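Local coordinates for beta-lactamase (Sphaerobacter thermophilus, PDB 4EWF), which probably hydrolyses beta-lactams to substituted beta-amino acids, as a member of the class A beta-lactamase family, at residues A[51-56]-A[216-220]; A[141-146]-A[158-163]; A[192-198]-A[212-217]; A[199-204]-A[253-258]. One frame throughout, in Å; residues are numbered along the deposited sequence.

Contact 1: residues A[51-56]-A[216-220]; sequences ASTVKI and KTGSL. With SO4 (sulfate ion), chain E.
Lys216 lies against residues 51-56 along most of its length, and nearly all of that meeting is van der Waals. Its CB slides past Ile56 CG1 at 3.7 Å, its CG and CE bear on the carbonyl oxygen of Ser52, and its CE meets Lys55 CD where the two lysines cross obliquely. Farther along the strand, Ala51 CB faces the backbone at Gly218 and Ser219 and touches Leu220 CD2 at 3.8 Å. Thr53 CG2 touches Lys216 O, and the CA of Gly218 comes within 3.8 Å of Ser52 N. Ser52 begins what is probably the SxxK motif of the serine beta-lactamases, at the start of helix 55-67, and residues 216-218 read Lys-Thr-Gly, the K(T/S)G-type pattern on the edge strand. Ser52 and Lys55 are therefore probably the nucleophile and its partner lysine, as in class A relatives. No direct hydrogen bond joins the segments; polar contact runs through third parties. Bends at chi2 and chi4 (68° and 78°) turn Lys216 NZ back over its own strand, where it donates to Thr217 O at 2.8 Å. Ser113 OG, outside both segments, is hydrogen-bonded to Ser52 OG, Lys55 NZ and Lys216 NZ. A water joins Ser52 OG to Ser219 O, to which it donates at 2.8 Å. The sulfate, probably from the crystallisation liquor, takes a 2.7 Å bond from Thr217 OG1 to O2; Lys216 NZ stands 3.0 Å from O2.

Contact 2: residues A[141-146]-A[158-163]; sequences DSNLSR and PENWAT
Asn143 has CG between its own N and carbonyl carbon (chi1 68°), which swings the amide over to residues 159-161, while Asn160, with CG beside its N (chi1 -58°), sends its amide back to residues 145-146. The Asn143 amide therefore works as a two-sided clip. Its ND2 gives a nearly straight bond to Glu159 O at 3.1 Å, in the amide plane, and a second to Ser145 OG; its OD1 accepts Trp161 N at 2.9 Å from above the carbonyl plane. Asn160 OD1 is gripped twice, by Ser145 N at 2.7 Å and by Arg146 N, the latter on a lone pair. Its ND2 returns a straight bond to Arg146 O at 3.0 Å, fixing the amide's rotation. Between these clips, Asn143 N bonds Trp161 O, and a water donates to both Asn143 O and Trp161 O. The Leu144 CD1 methyl lies beside the Asn160 amide. At the far end, Asp141 CB touches Thr163 CG2 at 3.6 Å, and a water bridges Asp141 OD2 and Thr163 OG1. Thr163 OG1 also caps Asp166 N at the start of helix 164-175. Two asparagines thus tie together the ends of a long loop, consistent with the omega loop bordering the active site in class A beta-lactamases.

Contact 3: residues A[192-198]-A[212-217]; sequences LEKQQNP and RWGSKT. With SO4 (sulfate ion), chain E.
Gln195 reaches the strand with CG opposite its own N (chi1 175°) and a bend at chi2 (52°), which lay its CB and CG against Ser215. NE2 then gives Ser215 O a straight bond of 2.9 Å, received well above the carbonyl plane. The amide's OE1 accepts Asn197 N at 2.9 Å on a lone pair, so bonds at both ends fix its rotation. One water accepts from Gln195 NE2 and Lys216 NZ and donates to Thr217 OG1; another accepts from Asn197 ND2 and donates to Thr217 OG1 and the sulfate. Asn197 also bonds Arg199 NH1 through OD1 and Glu253 OE2 through ND2. Leu192 O, which closes the type I turn on Gln195 N, also accepts Ser215 N at 3.1 Å; the two donors come from opposite faces of its plane. Trp213, with CG between its N and carbonyl carbon (chi1 74°), puts CH2 3.8 Å from Asn197 O, at the ring edge, and near Pro198 CA. The extended Glu193 crosses Arg212 in a long salt bridge, OE1 to NE at 3.5 Å. Gly214 CA comes within 3.1 Å of Leu192 O. Residues 192-198, leaving helix 182-192, run along edge strand 212-220; Leu192 and Glu193 also rest on Phe229 of strand 223-232, and Leu192 on Ile110 of helix 102-111.

Contact 4: residues A[199-204]-A[253-258]; sequences RRIGRY and EQAIGD
Glu253 OE2 is gripped side-on by two nitrogens of Arg200, NE at 2.8 Å and NH2 at 3.0 Å. OE2 lies in the guanidinium plane, at its edge, while the carboxylate is turned 70° against it and is met on its anti side. Asn197 ND2 also bonds this oxygen, and Arg200 has other partners: NH2 meets Ser219 OG and NH1 meets Asn225 O. The guanidinium is thus held from several directions, and the paired carboxylate probably offsets much of its charge. The chain that carries it is extended from CG to NE, crossing Glu253 and Ile256 at a slant, with Arg200 CB 3.8 Å from Ile256 CG2. That same methyl touches Ile201 CG1 at 4.2 Å. Arg199 lies alongside Glu253 pointing the same way, its CD 3.5 Å from OE1; this oxygen is well out of the guanidinium plane, so only opposite charges are near, and Arg199 NH1 bonds Asn197 OD1. At the helix's flank, Arg203 NH2 bonds Gln254 OE1 at 3.1 Å, tilted from both planes, and a water links Arg203 NH1 to the same oxygen. Gly257 lets the backbones come close: its CA lies 3.4 Å from Arg200 O in a CH...O contact. Gly257 O meets the edge of the Tyr204 ring at CD2, 3.3 Å away, while Arg203 CG lies above one face, toward its rim, and Arg261 makes a cation-pi contact. The contact seats a type I turn, Arg200 to Arg203, on helix 249-266, which packs with Ile256 on strands 223-232 and 235-244, as the C-terminal helix does in the alpha/beta domain of class A beta-lactamases.

Contact 1 is the buried one, 5 Å from the chain's centre, and contacts 2, 3 and 4 are only partly buried. Contacts 1 and 3 share strand 212-220 and the sulfate, but the first packs through carbon atoms and outside polar partners, whereas the second uses direct amide bonds and waters. Contact 4 relies instead on charge, and its Arg200 reaches contact 1 at Ser219; Glu253 meets Asn197 of contact 3. Contact 2 touches only contact 1, where Val54 packs on Asn143 and Leu144, and it is dominated by asparagine side chains bonded to backbone. Contacts 2 and 4 lie on opposite sides of the centre, about 24 Å apart between centres.

Contact 1: residues A[51-56]-A[216-220]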
loop_
_atom_site.group_PDB
_atom_site.type_symbol
_atom_site.label_atom_id
_atom_site.label_comp_id
_atom_site.label_asym_id
_atom_site.label_seq_id
_atom_site.Cartn_x
_atom_site.Cartn_y
_atom_site.Cartn_z
ATOM N N ALA A 51 4.992 7.775 -0.160
ATOM C CA ALA A 51 4.082 8.172 0.908
ATOM C C ALA A 51 3.866 6.964 1.829
ATOM O O ALA A 51 4.785 6.172 2.075
ATOM C CB ALA A 51 2.751 8.666 0.328
ATOM N N SER A 52 2.643 6.782 2.301
ATOM C CA SER A 52 2.362 5.706 3.247
ATOM C C SER A 52 2.391 4.269 2.704
ATOM O O SER A 52 2.229 3.336 3.482
ATOM C CB SER A 52 1.010 5.957 3.924
ATOM O OG SER A 52 1.122 7.062 4.794
ATOM N N THR A 53 2.575 4.073 1.397
ATOM C CA THR A 53 2.544 2.704 0.879
ATOM C C THR A 53 3.725 1.916 1.428
ATOM O O THR A 53 3.679 0.696 1.513
ATOM C CB THR A 53 2.564 2.630 -0.663
ATOM O OG1 THR A 53 3.796 3.173 -1.162
ATOM C CG2 THR A 53 1.387 3.383 -1.246
ATOM N N VAL A 54 4.767 2.626 1.846
ATOM C CA VAL A 54 5.965 1.969 2.376
ATOM C C VAL A 54 5.692 1.263 3.717
ATOM O O VAL A 54 6.528 0.521 4.236
ATOM C CB VAL A 54 7.152 2.977 2.487
ATOM C CG1 VAL A 54 6.928 3.955 3.626
ATOM C CG2 VAL A 54 8.498 2.227 2.608
ATOM N N LYS A 55 4.508 1.476 4.270
ATOM C CA LYS A 55 4.139 0.752 5.475
ATOM C C LYS A 55 3.920 -0.740 5.203
ATOM O O LYS A 55 3.862 -1.541 6.135
ATOM C CB LYS A 55 2.930 1.416 6.140
ATOM C CG LYS A 55 3.271 2.844 6.557
ATOM C CD LYS A 55 2.068 3.631 7.096
ATOM C CE LYS A 55 2.497 5.073 7.388
ATOM N NZ LYS A 55 1.390 5.858 8.011
ATOM N N ILE A 56 3.837 -1.119 3.927
ATOM C CA ILE A 56 3.699 -2.531 3.583
ATOM C C ILE A 56 4.976 -3.304 3.901
ATOM O O ILE A 56 4.955 -4.231 4.698
ATOM C CB ILE A 56 3.286 -2.734 2.108
ATOM C CG1 ILE A 56 1.821 -2.315 1.901
ATOM C CG2 ILE A 56 3.501 -4.203 1.677
ATOM C CD1 ILE A 56 1.412 -2.260 0.412
ATOM N N LYS A 216 -3.017 -0.723 0.887
ATOM C CA LYS A 216 -2.428 0.349 1.671
ATOM C C LYS A 216 -2.403 1.575 0.779
ATOM O O LYS A 216 -1.768 1.581 -0.287
ATOM C CB LYS A 216 -1.000 0.037 2.134
ATOM C CG LYS A 216 -0.398 1.181 2.992
ATOM C CD LYS A 216 -1.145 1.265 4.329
ATOM C CE LYS A 216 -0.817 2.557 5.102
ATOM N NZ LYS A 216 -1.548 3.755 4.569
ATOM N N THR A 217 -3.109 2.603 1.223
ATOM C CA THR A 217 -3.128 3.886 0.544
ATOM C C THR A 217 -1.894 4.696 0.908
ATOM O O THR A 217 -1.187 4.390 1.878
ATOM C CB THR A 217 -4.323 4.709 1.034
ATOM O OG1 THR A 217 -4.305 4.721 2.471
ATOM C CG2 THR A 217 -5.640 4.098 0.544
ATOM N N GLY A 218 -1.663 5.750 0.139
ATOM C CA GLY A 218 -0.640 6.729 0.444
ATOM C C GLY A 218 -1.046 8.094 -0.080
ATOM O O GLY A 218 -1.506 8.224 -1.223
ATOM N N SER A 219 -0.867 9.120 0.747
ATOM C CA SER A 219 -1.278 10.471 0.383
ATOM C C SER A 219 -0.315 11.488 0.967
ATOM O O SER A 219 0.059 11.388 2.128
ATOM C CB SER A 219 -2.675 10.774 0.934
ATOM O OG SER A 219 -3.569 9.695 0.700
ATOM N N LEU A 220 0.065 12.460 0.145
ATOM C CA LEU A 220 0.834 13.631 0.545
ATOM C C LEU A 220 0.304 14.720 -0.364
ATOM O O LEU A 220 -0.413 14.423 -1.313
ATOM C CB LEU A 220 2.316 13.420 0.222
ATOM C CG LEU A 220 3.367 13.069 1.280
ATOM C CD1 LEU A 220 2.776 12.601 2.580
ATOM C CD2 LEU A 220 4.362 12.069 0.714
HETATM S S SO4 E . -2.932 7.803 3.733
HETATM O O1 SO4 E . -1.542 8.246 3.560
HETATM O O2 SO4 E . -2.918 6.371 4.050
HETATM O O3 SO4 E . -3.568 8.552 4.823
HETATM O O4 SO4 E . -3.701 8.023 2.502
HETATM O O HOH W 1 1.618 9.457 3.325
#

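Contact 2: residues A[141-146]-A[158-163]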
loop_
_atom_site.group_PDB
_atom_site.type_symbol
_atom_site.label_atom_id
_atom_site.label_comp_id
_atom_site.label_asym_id
_atom_site.label_seq_id
_atom_site.Cartn_x
_atom_site.Cartn_y
_atom_site.Cartn_z
ATOM N N ASP A 141 14.145 -0.570 -6.690
ATOM C CA ASP A 141 14.089 0.897 -6.767
ATOM C C ASP A 141 13.290 1.540 -5.638
ATOM O O ASP A 141 12.868 2.691 -5.743
ATOM C CB ASP A 141 13.478 1.310 -8.107
ATOM C CG ASP A 141 14.307 0.836 -9.281
ATOM O OD1 ASP A 141 15.495 1.229 -9.353
ATOM O OD2 ASP A 141 13.777 0.060 -10.109
ATOM N N SER A 142 13.063 0.785 -4.570
ATOM C CA SER A 142 12.272 1.281 -3.456
ATOM C C SER A 142 13.090 1.299 -2.163
ATOM O O SER A 142 14.085 0.588 -2.044
ATOM C CB SER A 142 11.033 0.406 -3.268
ATOM O OG SER A 142 10.233 0.424 -4.441
ATOM N N ASN A 143 12.647 2.078 -1.176
ATOM C CA ASN A 143 13.410 2.164 0.069
ATOM C C ASN A 143 12.575 2.776 1.188
ATOM O O ASN A 143 11.564 3.446 0.933
ATOM C CB ASN A 143 14.658 3.029 -0.150
ATOM C CG ASN A 143 14.305 4.506 -0.392
ATOM O OD1 ASN A 143 13.720 4.850 -1.420
ATOM N ND2 ASN A 143 14.636 5.374 0.573
ATOM N N LEU A 144 13.007 2.536 2.422
ATOM C CA LEU A 144 12.541 3.300 3.569
ATOM C C LEU A 144 13.766 3.951 4.210
ATOM O O LEU A 144 14.654 3.263 4.711
ATOM C CB LEU A 144 11.839 2.391 4.585
ATOM C CG LEU A 144 11.467 3.103 5.888
ATOM C CD1 LEU A 144 10.403 4.139 5.602
ATOM C CD2 LEU A 144 10.977 2.112 6.930
ATOM N N SER A 145 13.831 5.276 4.170
ATOM C CA SER A 145 14.993 5.990 4.677
ATOM C C SER A 145 14.567 7.142 5.575
ATOM O O SER A 145 15.398 7.789 6.194
ATOM C CB SER A 145 15.854 6.506 3.513
ATOM O OG SER A 145 16.367 5.416 2.744
ATOM N N ARG A 146 13.257 7.376 5.664
ATOM C CA ARG A 146 12.712 8.552 6.354
ATOM C C ARG A 146 11.459 8.194 7.172
ATOM O O ARG A 146 10.508 7.615 6.628
ATOM C CB ARG A 146 12.391 9.630 5.306
ATOM C CG ARG A 146 11.662 10.888 5.785
ATOM C CD ARG A 146 11.402 11.811 4.585
ATOM N NE ARG A 146 10.303 12.758 4.777
ATOM C CZ ARG A 146 10.468 14.023 5.142
ATOM N NH1 ARG A 146 11.688 14.493 5.364
ATOM N NH2 ARG A 146 9.413 14.816 5.287
ATOM N N PRO A 158 16.458 12.932 2.452
ATOM C CA PRO A 158 16.187 11.566 1.988
ATOM C C PRO A 158 14.693 11.297 1.873
ATOM O O PRO A 158 13.951 11.558 2.807
ATOM C CB PRO A 158 16.776 10.696 3.103
ATOM C CG PRO A 158 17.831 11.547 3.728
ATOM C CD PRO A 158 17.324 12.955 3.645
ATOM N N GLU A 159 14.258 10.776 0.733
ATOM C CA GLU A 159 12.859 10.480 0.523
ATOM C C GLU A 159 12.677 8.972 0.428
ATOM O O GLU A 159 13.642 8.235 0.151
ATOM C CB GLU A 159 12.366 11.179 -0.764
ATOM C CG GLU A 159 10.883 10.962 -1.109
ATOM C CD GLU A 159 9.926 11.466 -0.027
ATOM O OE1 GLU A 159 9.709 10.739 0.969
ATOM O OE2 GLU A 159 9.384 12.585 -0.183
ATOM N N ASN A 160 11.451 8.519 0.687
ATOM C CA ASN A 160 11.068 7.128 0.493
ATOM C C ASN A 160 10.471 6.977 -0.911
ATOM O O ASN A 160 9.376 7.475 -1.176
ATOM C CB ASN A 160 10.017 6.701 1.525
ATOM C CG ASN A 160 10.494 6.874 2.953
ATOM O OD1 ASN A 160 11.671 6.692 3.251
ATOM N ND2 ASN A 160 9.584 7.253 3.839
ATOM N N TRP A 161 11.193 6.292 -1.793
ATOM C CA TRP A 161 10.807 6.151 -3.201
ATOM C C TRP A 161 10.132 4.808 -3.442
ATOM O O TRP A 161 10.409 3.835 -2.756
ATOM C CB TRP A 161 12.042 6.299 -4.121
ATOM C CG TRP A 161 12.694 7.650 -3.984
ATOM C CD1 TRP A 161 13.899 7.933 -3.389
ATOM C CD2 TRP A 161 12.148 8.912 -4.404
ATOM N NE1 TRP A 161 14.137 9.289 -3.425
ATOM C CE2 TRP A 161 13.079 9.913 -4.041
ATOM C CE3 TRP A 161 10.960 9.290 -5.051
ATOM C CZ2 TRP A 161 12.869 11.277 -4.315
ATOM C CZ3 TRP A 161 10.741 10.643 -5.321
ATOM C CH2 TRP A 161 11.701 11.623 -4.955
ATOM N N ALA A 162 9.233 4.769 -4.421
ATOM C CA ALA A 162 8.579 3.537 -4.828
ATOM C C ALA A 162 8.493 3.475 -6.346
ATOM O O ALA A 162 8.538 4.509 -7.017
ATOM C CB ALA A 162 7.175 3.493 -4.258
ATOM N N THR A 163 8.329 2.269 -6.886
ATOM C CA THR A 163 7.847 2.145 -8.258
ATOM C C THR A 163 6.638 1.237 -8.238
ATOM O O THR A 163 6.524 0.383 -7.372
ATOM C CB THR A 163 8.896 1.555 -9.243
ATOM O OG1 THR A 163 9.123 0.181 -8.929
ATOM C CG2 THR A 163 10.205 2.314 -9.160
HETATM O O HOH W 2 11.175 -0.781 -10.385
HETATM O O HOH W 3 9.356 2.569 -0.631
#

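Contact 3: residues A[192-198]-A[212-217]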
loop_
_atom_site.group_PDB
_atom_site.type_symbol
_atom_site.label_atom_id
_atom_site.label_comp_id
_atom_site.label_asym_id
_atom_site.label_seq_id
_atom_site.Cartn_x
_atom_site.Cartn_y
_atom_site.Cartn_z
ATOM N N LEU A 192 -4.418 -5.849 5.584
ATOM C CA LEU A 192 -4.726 -5.013 4.421
ATOM C C LEU A 192 -6.231 -4.929 4.170
ATOM O O LEU A 192 -6.730 -3.900 3.718
ATOM C CB LEU A 192 -3.991 -5.509 3.167
ATOM C CG LEU A 192 -2.478 -5.311 3.253
ATOM C CD1 LEU A 192 -1.772 -6.064 2.141
ATOM C CD2 LEU A 192 -2.128 -3.808 3.211
ATOM N N GLU A 193 -6.956 -5.990 4.499
ATOM C CA GLU A 193 -8.408 -5.985 4.337
ATOM C C GLU A 193 -9.071 -4.978 5.286
ATOM O O GLU A 193 -10.221 -4.587 5.091
ATOM C CB GLU A 193 -8.990 -7.391 4.537
ATOM C CG GLU A 193 -8.589 -8.371 3.427
ATOM C CD GLU A 193 -9.048 -9.812 3.673
ATOM O OE1 GLU A 193 -10.100 -10.015 4.317
ATOM O OE2 GLU A 193 -8.351 -10.743 3.203
ATOM N N LYS A 194 -8.341 -4.549 6.306
ATOM C CA LYS A 194 -8.906 -3.609 7.276
ATOM C C LYS A 194 -8.716 -2.135 6.873
ATOM O O LYS A 194 -9.102 -1.224 7.606
ATOM C CB LYS A 194 -8.369 -3.923 8.678
ATOM C CG LYS A 194 -8.913 -5.273 9.171
ATOM C CD LYS A 194 -8.671 -5.502 10.632
ATOM C CE LYS A 194 -9.350 -6.787 11.086
ATOM N NZ LYS A 194 -8.915 -7.941 10.251
ATOM N N GLN A 195 -8.126 -1.919 5.696
ATOM C CA GLN A 195 -8.024 -0.591 5.074
ATOM C C GLN A 195 -9.332 0.198 5.232
ATOM O O GLN A 195 -10.399 -0.283 4.859
ATOM C CB GLN A 195 -7.688 -0.758 3.584
ATOM C CG GLN A 195 -7.674 0.527 2.764
ATOM C CD GLN A 195 -6.798 1.596 3.376
ATOM O OE1 GLN A 195 -7.285 2.646 3.764
ATOM N NE2 GLN A 195 -5.497 1.335 3.457
ATOM N N GLN A 196 -9.261 1.404 5.788
ATOM C CA GLN A 196 -10.494 2.142 6.070
ATOM C C GLN A 196 -10.950 3.104 4.969
ATOM O O GLN A 196 -12.065 3.620 5.030
ATOM C CB GLN A 196 -10.402 2.873 7.414
ATOM C CG GLN A 196 -10.299 1.906 8.579
ATOM C CD GLN A 196 -10.702 2.534 9.898
ATOM O OE1 GLN A 196 -10.981 3.738 9.975
ATOM N NE2 GLN A 196 -10.747 1.715 10.948
ATOM N N ASN A 197 -10.093 3.357 3.983
ATOM C CA ASN A 197 -10.459 4.241 2.878
ATOM C C ASN A 197 -10.832 3.446 1.621
ATOM O O ASN A 197 -9.943 2.968 0.912
ATOM C CB ASN A 197 -9.301 5.187 2.562
ATOM C CG ASN A 197 -9.634 6.154 1.432
ATOM O OD1 ASN A 197 -10.760 6.186 0.957
ATOM N ND2 ASN A 197 -8.655 6.948 1.012
ATOM N N PRO A 198 -12.138 3.306 1.343
ATOM C CA PRO A 198 -12.610 2.512 0.199
ATOM C C PRO A 198 -12.701 3.282 -1.122
ATOM O O PRO A 198 -13.310 2.768 -2.063
ATOM C CB PRO A 198 -14.030 2.140 0.622
ATOM C CG PRO A 198 -14.496 3.350 1.361
ATOM C CD PRO A 198 -13.268 3.838 2.132
ATOM N N ARG A 212 -13.077 -10.433 -1.645
ATOM C CA ARG A 212 -12.300 -9.683 -0.651
ATOM C C ARG A 212 -11.379 -8.675 -1.342
ATOM O O ARG A 212 -11.018 -8.843 -2.517
ATOM C CB ARG A 212 -11.455 -10.623 0.228
ATOM C CG ARG A 212 -11.768 -12.106 0.063
ATOM C CD ARG A 212 -10.967 -12.968 1.026
ATOM N NE ARG A 212 -11.343 -12.713 2.413
ATOM C CZ ARG A 212 -12.386 -13.269 3.028
ATOM N NH1 ARG A 212 -12.645 -12.969 4.297
ATOM N NH2 ARG A 212 -13.175 -14.122 2.380
ATOM N N TRP A 213 -10.997 -7.634 -0.613
ATOM C CA TRP A 213 -9.981 -6.705 -1.102
ATOM C C TRP A 213 -9.227 -6.114 0.084
ATOM O O TRP A 213 -9.730 -6.082 1.211
ATOM C CB TRP A 213 -10.595 -5.599 -1.971
ATOM C CG TRP A 213 -11.347 -4.558 -1.189
ATOM C CD1 TRP A 213 -12.648 -4.623 -0.756
ATOM C CD2 TRP A 213 -10.841 -3.288 -0.760
ATOM N NE1 TRP A 213 -12.976 -3.466 -0.074
ATOM C CE2 TRP A 213 -11.881 -2.637 -0.056
ATOM C CE3 TRP A 213 -9.599 -2.647 -0.886
ATOM C CZ2 TRP A 213 -11.715 -1.370 0.516
ATOM C CZ3 TRP A 213 -9.434 -1.389 -0.320
ATOM C CH2 TRP A 213 -10.488 -0.761 0.372
ATOM N N GLY A 214 -8.006 -5.680 -0.169
ATOM C CA GLY A 214 -7.220 -5.012 0.853
ATOM C C GLY A 214 -6.248 -4.107 0.145
ATOM O O GLY A 214 -5.910 -4.343 -1.019
ATOM N N SER A 215 -5.778 -3.078 0.831
ATOM C CA SER A 215 -4.807 -2.195 0.214
ATOM C C SER A 215 -4.134 -1.329 1.269
ATOM O O SER A 215 -4.602 -1.239 2.409
ATOM C CB SER A 215 -5.485 -1.304 -0.830
ATOM O OG SER A 215 -6.038 -0.136 -0.233
ATOM N N LYS A 216 -3.017 -0.723 0.887
ATOM C CA LYS A 216 -2.428 0.349 1.671
ATOM C C LYS A 216 -2.403 1.575 0.779
ATOM O O LYS A 216 -1.768 1.581 -0.287
ATOM C CB LYS A 216 -1.000 0.037 2.134
ATOM C CG LYS A 216 -0.398 1.181 2.992
ATOM C CD LYS A 216 -1.145 1.265 4.329
ATOM C CE LYS A 216 -0.817 2.557 5.102
ATOM N NZ LYS A 216 -1.548 3.755 4.569
ATOM N N THR A 217 -3.109 2.603 1.223
ATOM C CA THR A 217 -3.128 3.886 0.544
ATOM C C THR A 217 -1.894 4.696 0.908
ATOM O O THR A 217 -1.187 4.390 1.878
ATOM C CB THR A 217 -4.323 4.709 1.034
ATOM O OG1 THR A 217 -4.305 4.721 2.471
ATOM C CG2 THR A 217 -5.640 4.098 0.544
HETATM S S SO4 E . -2.932 7.803 3.733
HETATM O O1 SO4 E . -1.542 8.246 3.560
HETATM O O2 SO4 E . -2.918 6.371 4.050
HETATM O O3 SO4 E . -3.568 8.552 4.823
HETATM O O4 SO4 E . -3.701 8.023 2.502
HETATM O O HOH W 4 -11.665 -4.830 2.643
HETATM O O HOH W 5 -4.166 3.336 5.433
HETATM O O HOH W 6 -6.478 4.841 5.115
HETATM O O HOH W 7 -6.286 7.252 2.890
#

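Contact 4: residues A[199-204]-A[253-258]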
loop_
_atom_site.group_PDB
_atom_site.type_symbol
_atom_site.label_atom_id
_atom_site.label_comp_id
_atom_site.label_asym_id
_atom_site.label_seq_id
_atom_site.Cartn_x
_atom_site.Cartn_y
_atom_site.Cartn_z
ATOM N N ARG A 199 -12.112 4.470 -1.203
ATOM C CA ARG A 199 -12.378 5.365 -2.327
ATOM C C ARG A 199 -11.415 5.163 -3.498
ATOM O O ARG A 199 -11.574 5.786 -4.553
ATOM C CB ARG A 199 -12.307 6.826 -1.864
ATOM C CG ARG A 199 -13.367 7.202 -0.830
ATOM C CD ARG A 199 -13.111 8.595 -0.286
ATOM N NE ARG A 199 -14.009 8.944 0.822
ATOM C CZ ARG A 199 -13.830 8.528 2.073
ATOM N NH1 ARG A 199 -12.804 7.729 2.361
ATOM N NH2 ARG A 199 -14.674 8.895 3.030
ATOM N N ARG A 200 -10.409 4.315 -3.316
ATOM C CA ARG A 200 -9.416 4.136 -4.382
ATOM C C ARG A 200 -9.542 2.735 -4.996
ATOM O O ARG A 200 -10.497 2.463 -5.727
ATOM C CB ARG A 200 -8.005 4.469 -3.875
ATOM C CG ARG A 200 -7.965 5.858 -3.196
ATOM C CD ARG A 200 -6.604 6.267 -2.647
ATOM N NE ARG A 200 -6.743 7.436 -1.775
ATOM C CZ ARG A 200 -5.737 8.053 -1.158
ATOM N NH1 ARG A 200 -4.484 7.630 -1.314
ATOM N NH2 ARG A 200 -5.993 9.102 -0.379
ATOM N N ILE A 201 -8.610 1.836 -4.692
ATOM C CA ILE A 201 -8.735 0.466 -5.188
ATOM C C ILE A 201 -10.099 -0.097 -4.782
ATOM O O ILE A 201 -10.766 -0.800 -5.555
ATOM C CB ILE A 201 -7.601 -0.438 -4.655
ATOM C CG1 ILE A 201 -6.299 -0.117 -5.386
ATOM C CG2 ILE A 201 -7.972 -1.913 -4.806
ATOM C CD1 ILE A 201 -5.060 -0.726 -4.751
ATOM N N GLY A 202 -10.539 0.240 -3.577
ATOM C CA GLY A 202 -11.756 -0.371 -3.070
ATOM C C GLY A 202 -13.059 0.112 -3.692
ATOM O O GLY A 202 -14.123 -0.468 -3.463
ATOM N N ARG A 203 -13.000 1.177 -4.478
ATOM C CA ARG A 203 -14.234 1.850 -4.846
ATOM C C ARG A 203 -15.224 0.997 -5.639
ATOM O O ARG A 203 -16.429 0.961 -5.348
ATOM C CB ARG A 203 -13.949 3.145 -5.590
ATOM C CG ARG A 203 -15.238 3.887 -5.876
ATOM C CD ARG A 203 -14.965 5.273 -6.382
ATOM N NE ARG A 203 -16.138 5.810 -7.061
ATOM C CZ ARG A 203 -16.188 7.025 -7.592
ATOM N NH1 ARG A 203 -17.298 7.434 -8.204
ATOM N NH2 ARG A 203 -15.122 7.827 -7.508
ATOM N N TYR A 204 -14.726 0.288 -6.636
ATOM C CA TYR A 204 -15.626 -0.484 -7.475
ATOM C C TYR A 204 -15.497 -1.988 -7.232
ATOM O O TYR A 204 -15.757 -2.800 -8.125
ATOM C CB TYR A 204 -15.398 -0.116 -8.944
ATOM C CG TYR A 204 -15.743 1.327 -9.255
ATOM C CD1 TYR A 204 -17.062 1.737 -9.353
ATOM C CD2 TYR A 204 -14.747 2.278 -9.442
ATOM C CE1 TYR A 204 -17.384 3.055 -9.626
ATOM C CE2 TYR A 204 -15.062 3.589 -9.719
ATOM C CZ TYR A 204 -16.377 3.969 -9.812
ATOM O OH TYR A 204 -16.684 5.274 -10.091
ATOM N N GLU A 253 -8.048 10.189 -6.142
ATOM C CA GLU A 253 -8.852 9.046 -5.732
ATOM C C GLU A 253 -9.723 8.540 -6.881
ATOM O O GLU A 253 -9.786 7.338 -7.125
ATOM C CB GLU A 253 -9.672 9.360 -4.477
ATOM C CG GLU A 253 -8.743 9.738 -3.291
ATOM C CD GLU A 253 -9.438 9.723 -1.936
ATOM O OE1 GLU A 253 -10.522 10.353 -1.800
ATOM O OE2 GLU A 253 -8.888 9.078 -1.008
ATOM N N GLN A 254 -10.357 9.454 -7.607
ATOM C CA GLN A 254 -11.198 9.058 -8.739
ATOM C C GLN A 254 -10.398 8.302 -9.819
ATOM O O GLN A 254 -10.877 7.320 -10.396
ATOM C CB GLN A 254 -11.887 10.288 -9.340
ATOM C CG GLN A 254 -12.750 9.988 -10.553
ATOM C CD GLN A 254 -14.172 10.474 -10.366
ATOM O OE1 GLN A 254 -15.041 9.731 -9.899
ATOM N NE2 GLN A 254 -14.415 11.739 -10.712
ATOM N N ALA A 255 -9.183 8.769 -10.093
ATOM C CA ALA A 255 -8.336 8.136 -11.095
ATOM C C ALA A 255 -8.011 6.694 -10.720
ATOM O O ALA A 255 -8.114 5.801 -11.544
ATOM C CB ALA A 255 -7.045 8.934 -11.286
ATOM N N ILE A 256 -7.599 6.472 -9.476
ATOM C CA ILE A 256 -7.283 5.122 -9.045
ATOM C C ILE A 256 -8.520 4.223 -9.112
ATOM O O ILE A 256 -8.438 3.101 -9.593
ATOM C CB ILE A 256 -6.656 5.089 -7.632
ATOM C CG1 ILE A 256 -5.347 5.896 -7.640
ATOM C CG2 ILE A 256 -6.382 3.642 -7.222
ATOM C CD1 ILE A 256 -4.709 6.137 -6.266
ATOM N N GLY A 257 -9.661 4.716 -8.641
ATOM C CA GLY A 257 -10.901 3.950 -8.725
ATOM C C GLY A 257 -11.257 3.570 -10.163
ATOM O O GLY A 257 -11.631 2.421 -10.438
ATOM N N ASP A 258 -11.129 4.526 -11.083
ATOM C CA ASP A 258 -11.465 4.292 -12.506
ATOM C C ASP A 258 -10.504 3.311 -13.183
ATOM O O ASP A 258 -10.895 2.462 -13.989
ATOM C CB ASP A 258 -11.460 5.613 -13.289
ATOM C CG ASP A 258 -12.667 6.496 -12.970
ATOM O OD1 ASP A 258 -13.664 5.980 -12.423
ATOM O OD2 ASP A 258 -12.621 7.708 -13.277
HETATM O O HOH W 8 -18.120 9.385 -10.648
#